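Local coordinates for heme utilization carrier protein (Escherichia coli O157:H7, PDB 6U9J), which probably binds and carries heme in the cytosol as part of the heme uptake and anaerobic heme degradation pathway, at residues V30-F44 with I96-E108. Residues are numbered along the deposited sequence; the frame is centred on the assembly and turned at random. Where two conformers were deposited one is given.
Sequences VRNLPSSTVVPGDKF and IKAENCTHIALIE
F44 turns its CG anti to the backbone N (chi1 -179°), and this lays the ring against A98. The A98 methyl sits over the centre of one ring face, with CB 3.8 Å from the ring centroid. V30 carries CG1 anti to its own N (chi1 163°), which points both methyls at strand 103-108. V30 CG1 lies 3.6 Å from A105 CB, and V30 CG2 packs on I107 CD1. L33 CD1 touches I107 CG2, the two side chains crossing at about a right angle.

V30 and L33 thus pack on the face that carries A105 and I107. F44 and A98 lie beyond the end of the ladder that G41 and T102 close. The strands pair antiparallel. T37 and L106 exchange two backbone hydrogen bonds, and V39 and I104 do the same; V39 N to I104 O is 2.8 Å. E108 N continues the ladder to S35 O. At the far end G41 N gives a weak bond to T102 O, and I104 CD1 reaches F44 CA at 3.6 Å. Strand 36-40 is one of the two outermost strands of the six-stranded antiparallel sheet within this chain. Helix 144-157 packs on the face with V39 and L106, through L157 and F150.

One water joins S35 OG to E108 OE1, while E108 OE2 bonds H151. Another accepts a hydrogen bond from S35 N and donates one to E108 O, and a third bridges G41 O and A98 O. S36 OG donates to V30 O at 2.7 Å. L33 N reaches the same oxygen from the opposite face of its plane. These two bonds tie the turn after helix 26-31 to the first residue of strand 36-40, while backbone and water together join S35 to E108.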
loop_
_atom_site.group_PDB
_atom_site.type_symbol
_atom_site.label_atom_id
_atom_site.label_comp_id
_atom_site.label_asym_id
_atom_site.label_seq_id
_atom_site.Cartn_x
_atom_site.Cartn_y
_atom_site.Cartn_z
ATOM N N VAL A 30 -16.977 7.865 11.596
ATOM C CA VAL A 30 -17.606 6.601 11.232
ATOM C C VAL A 30 -18.632 6.182 12.279
ATOM O O VAL A 30 -19.687 5.633 11.944
ATOM C CB VAL A 30 -16.526 5.525 11.011
ATOM C CG1 VAL A 30 -17.143 4.142 11.038
ATOM C CG2 VAL A 30 -15.832 5.774 9.670
ATOM N N ARG A 31 -18.332 6.415 13.561
ATOM C CA ARG A 31 -19.268 6.059 14.624
ATOM C C ARG A 31 -20.595 6.780 14.473
ATOM O O ARG A 31 -21.640 6.240 14.851
ATOM C CB ARG A 31 -18.672 6.400 15.986
ATOM C CG ARG A 31 -17.546 5.507 16.427
ATOM C CD ARG A 31 -17.206 5.819 17.872
ATOM N NE ARG A 31 -16.036 5.089 18.336
ATOM C CZ ARG A 31 -16.065 3.842 18.793
ATOM N NH1 ARG A 31 -14.943 3.268 19.201
ATOM N NH2 ARG A 31 -17.211 3.173 18.844
ATOM N N ASN A 32 -20.572 7.991 13.929
ATOM C CA ASN A 32 -21.757 8.828 13.826
ATOM C C ASN A 32 -22.479 8.682 12.496
ATOM O O ASN A 32 -23.465 9.387 12.257
ATOM C CB ASN A 32 -21.371 10.285 14.072
ATOM C CG ASN A 32 -21.070 10.554 15.526
ATOM O OD1 ASN A 32 -21.982 10.674 16.345
ATOM N ND2 ASN A 32 -19.791 10.638 15.863
ATOM N N LEU A 33 -22.025 7.774 11.638
ATOM C CA LEU A 33 -22.728 7.485 10.400
ATOM C C LEU A 33 -24.076 6.824 10.689
ATOM O O LEU A 33 -24.252 6.171 11.720
ATOM C CB LEU A 33 -21.888 6.562 9.516
ATOM C CG LEU A 33 -20.689 7.189 8.806
ATOM C CD1 LEU A 33 -19.855 6.112 8.127
ATOM C CD2 LEU A 33 -21.155 8.233 7.801
ATOM N N PRO A 34 -25.049 6.973 9.785
ATOM C CA PRO A 34 -26.325 6.269 9.982
ATOM C C PRO A 34 -26.215 4.760 9.852
ATOM O O PRO A 34 -27.028 4.045 10.448
ATOM C CB PRO A 34 -27.233 6.859 8.895
ATOM C CG PRO A 34 -26.322 7.531 7.925
ATOM C CD PRO A 34 -25.109 7.957 8.692
ATOM N N SER A 35 -25.244 4.240 9.093
ATOM C CA SER A 35 -25.165 2.803 8.827
ATOM C C SER A 35 -23.722 2.332 9.017
ATOM O O SER A 35 -22.989 2.153 8.036
ATOM C CB SER A 35 -25.670 2.487 7.429
ATOM O OG SER A 35 -25.659 1.091 7.195
ATOM N N SER A 36 -23.330 2.114 10.274
ATOM C CA SER A 36 -22.009 1.581 10.572
ATOM C C SER A 36 -22.063 0.660 11.782
ATOM O O SER A 36 -22.823 0.885 12.726
ATOM C CB SER A 36 -20.983 2.692 10.830
ATOM O OG SER A 36 -21.290 3.410 12.014
ATOM N N THR A 37 -21.201 -0.358 11.760
ATOM C CA THR A 37 -20.982 -1.278 12.872
ATOM C C THR A 37 -19.511 -1.190 13.240
ATOM O O THR A 37 -18.652 -1.384 12.379
ATOM C CB THR A 37 -21.353 -2.711 12.470
ATOM O OG1 THR A 37 -22.737 -2.756 12.099
ATOM C CG2 THR A 37 -21.110 -3.694 13.614
ATOM N N VAL A 38 -19.216 -0.862 14.496
ATOM C CA VAL A 38 -17.844 -0.684 14.963
ATOM C C VAL A 38 -17.566 -1.713 16.049
ATOM O O VAL A 38 -18.340 -1.835 17.005
ATOM C CB VAL A 38 -17.608 0.743 15.492
ATOM C CG1 VAL A 38 -16.179 0.902 15.987
ATOM C CG2 VAL A 38 -17.925 1.769 14.405
ATOM N N VAL A 39 -16.471 -2.457 15.893
ATOM C CA VAL A 39 -16.084 -3.463 16.886
ATOM C C VAL A 39 -14.632 -3.261 17.272
ATOM O O VAL A 39 -13.864 -2.563 16.583
ATOM C CB VAL A 39 -16.311 -4.899 16.358
ATOM C CG1 VAL A 39 -17.776 -5.119 15.987
ATOM C CG2 VAL A 39 -15.362 -5.191 15.185
ATOM N N PRO A 40 -14.197 -3.856 18.383
ATOM C CA PRO A 40 -12.788 -3.760 18.753
ATOM C C PRO A 40 -11.904 -4.570 17.810
ATOM O O PRO A 40 -12.347 -5.495 17.121
ATOM C CB PRO A 40 -12.746 -4.335 20.178
ATOM C CG PRO A 40 -14.137 -4.265 20.668
ATOM C CD PRO A 40 -15.003 -4.462 19.461
ATOM N N GLY A 41 -10.623 -4.204 17.803
ATOM C CA GLY A 41 -9.631 -4.846 16.955
ATOM C C GLY A 41 -9.385 -6.321 17.245
ATOM O O GLY A 41 -8.804 -7.004 16.394
ATOM N N ASP A 42 -9.821 -6.841 18.400
ATOM C CA ASP A 42 -9.685 -8.278 18.634
ATOM C C ASP A 42 -10.581 -9.118 17.732
ATOM O O ASP A 42 -10.465 -10.348 17.737
ATOM C CB ASP A 42 -9.980 -8.616 20.097
ATOM C CG ASP A 42 -11.426 -8.354 20.480
ATOM O OD1 ASP A 42 -11.986 -7.329 20.051
ATOM O OD2 ASP A 42 -12.010 -9.187 21.206
ATOM N N LYS A 43 -11.476 -8.502 16.966
ATOM C CA LYS A 43 -12.248 -9.219 15.965
ATOM C C LYS A 43 -11.502 -9.349 14.645
ATOM O O LYS A 43 -12.082 -9.827 13.670
ATOM C CB LYS A 43 -13.590 -8.522 15.726
ATOM C CG LYS A 43 -14.487 -8.492 16.944
ATOM C CD LYS A 43 -14.844 -9.899 17.394
ATOM C CE LYS A 43 -16.181 -9.907 18.133
ATOM N NZ LYS A 43 -16.365 -11.142 18.942
ATOM N N PHE A 44 -10.226 -8.950 14.604
ATOM C CA PHE A 44 -9.467 -8.988 13.360
ATOM C C PHE A 44 -9.525 -10.351 12.680
ATOM O O PHE A 44 -9.819 -10.447 11.482
ATOM C CB PHE A 44 -8.012 -8.586 13.628
ATOM C CG PHE A 44 -7.154 -8.575 12.392
ATOM C CD1 PHE A 44 -6.469 -9.719 11.992
ATOM C CD2 PHE A 44 -7.039 -7.424 11.631
ATOM C CE1 PHE A 44 -5.705 -9.712 10.845
ATOM C CE2 PHE A 44 -6.265 -7.415 10.486
ATOM C CZ PHE A 44 -5.598 -8.557 10.101
ATOM N N ILE A 96 0.761 -7.097 8.207
ATOM C CA ILE A 96 -0.037 -6.096 8.907
ATOM C C ILE A 96 0.310 -6.168 10.389
ATOM O O ILE A 96 0.351 -7.255 10.965
ATOM C CB ILE A 96 -1.551 -6.314 8.715
ATOM C CG1 ILE A 96 -1.928 -6.185 7.238
ATOM C CG2 ILE A 96 -2.344 -5.299 9.542
ATOM C CD1 ILE A 96 -3.282 -6.785 6.921
ATOM N N LYS A 97 0.547 -5.007 10.993
ATOM C CA LYS A 97 0.725 -4.968 12.451
ATOM C C LYS A 97 -0.673 -5.010 13.065
ATOM O O LYS A 97 -1.231 -4.007 13.520
ATOM C CB LYS A 97 1.507 -3.731 12.876
ATOM C CG LYS A 97 2.947 -3.732 12.401
ATOM C CD LYS A 97 3.674 -2.458 12.799
ATOM C CE LYS A 97 5.054 -2.422 12.159
ATOM N NZ LYS A 97 5.703 -1.087 12.308
ATOM N N ALA A 98 -1.255 -6.211 13.070
ATOM C CA ALA A 98 -2.662 -6.358 13.438
ATOM C C ALA A 98 -2.931 -6.051 14.904
ATOM O O ALA A 98 -4.060 -5.701 15.250
ATOM C CB ALA A 98 -3.149 -7.768 13.115
ATOM N N GLU A 99 -1.938 -6.186 15.788
ATOM C CA GLU A 99 -2.192 -5.770 17.160
ATOM C C GLU A 99 -2.226 -4.266 17.325
ATOM O O GLU A 99 -2.623 -3.781 18.395
ATOM C CB GLU A 99 -1.126 -6.350 18.092
ATOM C CG GLU A 99 -0.858 -7.808 17.837
ATOM C CD GLU A 99 -2.100 -8.661 17.959
ATOM O OE1 GLU A 99 -2.235 -9.620 17.170
ATOM O OE2 GLU A 99 -2.931 -8.384 18.853
ATOM N N ASN A 100 -1.827 -3.511 16.302
ATOM C CA ASN A 100 -2.030 -2.077 16.300
ATOM C C ASN A 100 -3.409 -1.702 15.765
ATOM O O ASN A 100 -3.756 -0.521 15.774
ATOM C CB ASN A 100 -0.942 -1.390 15.471
ATOM C CG ASN A 100 0.288 -1.039 16.294
ATOM O OD1 ASN A 100 0.222 -0.963 17.514
ATOM N ND2 ASN A 100 1.397 -0.785 15.617
ATOM N N CYS A 101 -4.198 -2.688 15.336
ATOM C CA CYS A 101 -5.578 -2.443 14.928
ATOM C C CYS A 101 -6.445 -2.446 16.178
ATOM O O CYS A 101 -6.656 -3.500 16.790
ATOM C CB CYS A 101 -6.042 -3.511 13.948
ATOM S SG CYS A 101 -7.775 -3.250 13.463
ATOM N N THR A 102 -6.951 -1.275 16.564
ATOM C CA THR A 102 -7.765 -1.196 17.771
ATOM C C THR A 102 -9.265 -1.194 17.505
ATOM O O THR A 102 -10.035 -1.473 18.433
ATOM C CB THR A 102 -7.399 0.051 18.585
ATOM O OG1 THR A 102 -7.648 1.221 17.802
ATOM C CG2 THR A 102 -5.922 0.025 18.992
ATOM N N HIS A 103 -9.701 -0.880 16.278
ATOM C CA HIS A 103 -11.114 -0.892 15.916
ATOM C C HIS A 103 -11.246 -1.316 14.467
ATOM O O HIS A 103 -10.340 -1.093 13.658
ATOM C CB HIS A 103 -11.797 0.476 16.095
ATOM C CG HIS A 103 -11.811 0.943 17.514
ATOM N ND1 HIS A 103 -10.820 1.743 18.038
ATOM C CD2 HIS A 103 -12.665 0.678 18.531
ATOM C CE1 HIS A 103 -11.076 1.970 19.315
ATOM N NE2 HIS A 103 -12.184 1.329 19.641
ATOM N N ILE A 104 -12.390 -1.925 14.155
ATOM C CA ILE A 104 -12.782 -2.290 12.799
ATOM C C ILE A 104 -14.214 -1.823 12.589
ATOM O O ILE A 104 -15.059 -1.994 13.472
ATOM C CB ILE A 104 -12.680 -3.809 12.573
ATOM C CG1 ILE A 104 -11.250 -4.288 12.858
ATOM C CG2 ILE A 104 -13.152 -4.179 11.150
ATOM C CD1 ILE A 104 -11.143 -5.799 12.965
ATOM N N ALA A 105 -14.497 -1.244 11.425
ATOM C CA ALA A 105 -15.860 -0.823 11.122
ATOM C C ALA A 105 -16.327 -1.425 9.809
ATOM O O ALA A 105 -15.563 -1.515 8.849
ATOM C CB ALA A 105 -15.984 0.702 11.054
ATOM N N LEU A 106 -17.591 -1.831 9.771
ATOM C CA LEU A 106 -18.275 -2.150 8.527
ATOM C C LEU A 106 -19.197 -0.985 8.213
ATOM O O LEU A 106 -19.976 -0.566 9.073
ATOM C CB LEU A 106 -19.075 -3.450 8.636
ATOM C CG LEU A 106 -18.286 -4.741 8.358
ATOM C CD1 LEU A 106 -17.193 -4.960 9.390
ATOM C CD2 LEU A 106 -19.216 -5.952 8.300
ATOM N N ILE A 107 -19.078 -0.446 7.000
ATOM C CA ILE A 107 -19.780 0.770 6.600
ATOM C C ILE A 107 -20.546 0.547 5.307
ATOM O O ILE A 107 -20.025 -0.031 4.352
ATOM C CB ILE A 107 -18.785 1.934 6.416
ATOM C CG1 ILE A 107 -18.064 2.220 7.732
ATOM C CG2 ILE A 107 -19.523 3.189 5.883
ATOM C CD1 ILE A 107 -16.782 3.017 7.559
ATOM N N GLU A 108 -21.777 1.059 5.256
ATOM C CA GLU A 108 -22.526 1.168 4.013
ATOM C C GLU A 108 -22.939 2.618 3.841
ATOM O O GLU A 108 -23.462 3.228 4.778
ATOM C CB GLU A 108 -23.761 0.266 4.011
ATOM C CG GLU A 108 -23.415 -1.212 4.091
ATOM C CD GLU A 108 -24.652 -2.079 4.238
ATOM O OE1 GLU A 108 -24.953 -2.500 5.374
ATOM O OE2 GLU A 108 -25.327 -2.326 3.215
HETATM O O HOH W 1 -23.824 5.368 6.657
HETATM O O HOH W 2 -24.231 -1.248 7.472
HETATM O O HOH W 3 -22.933 -2.119 8.949
HETATM O O HOH W 4 -6.136 -7.280 16.426
#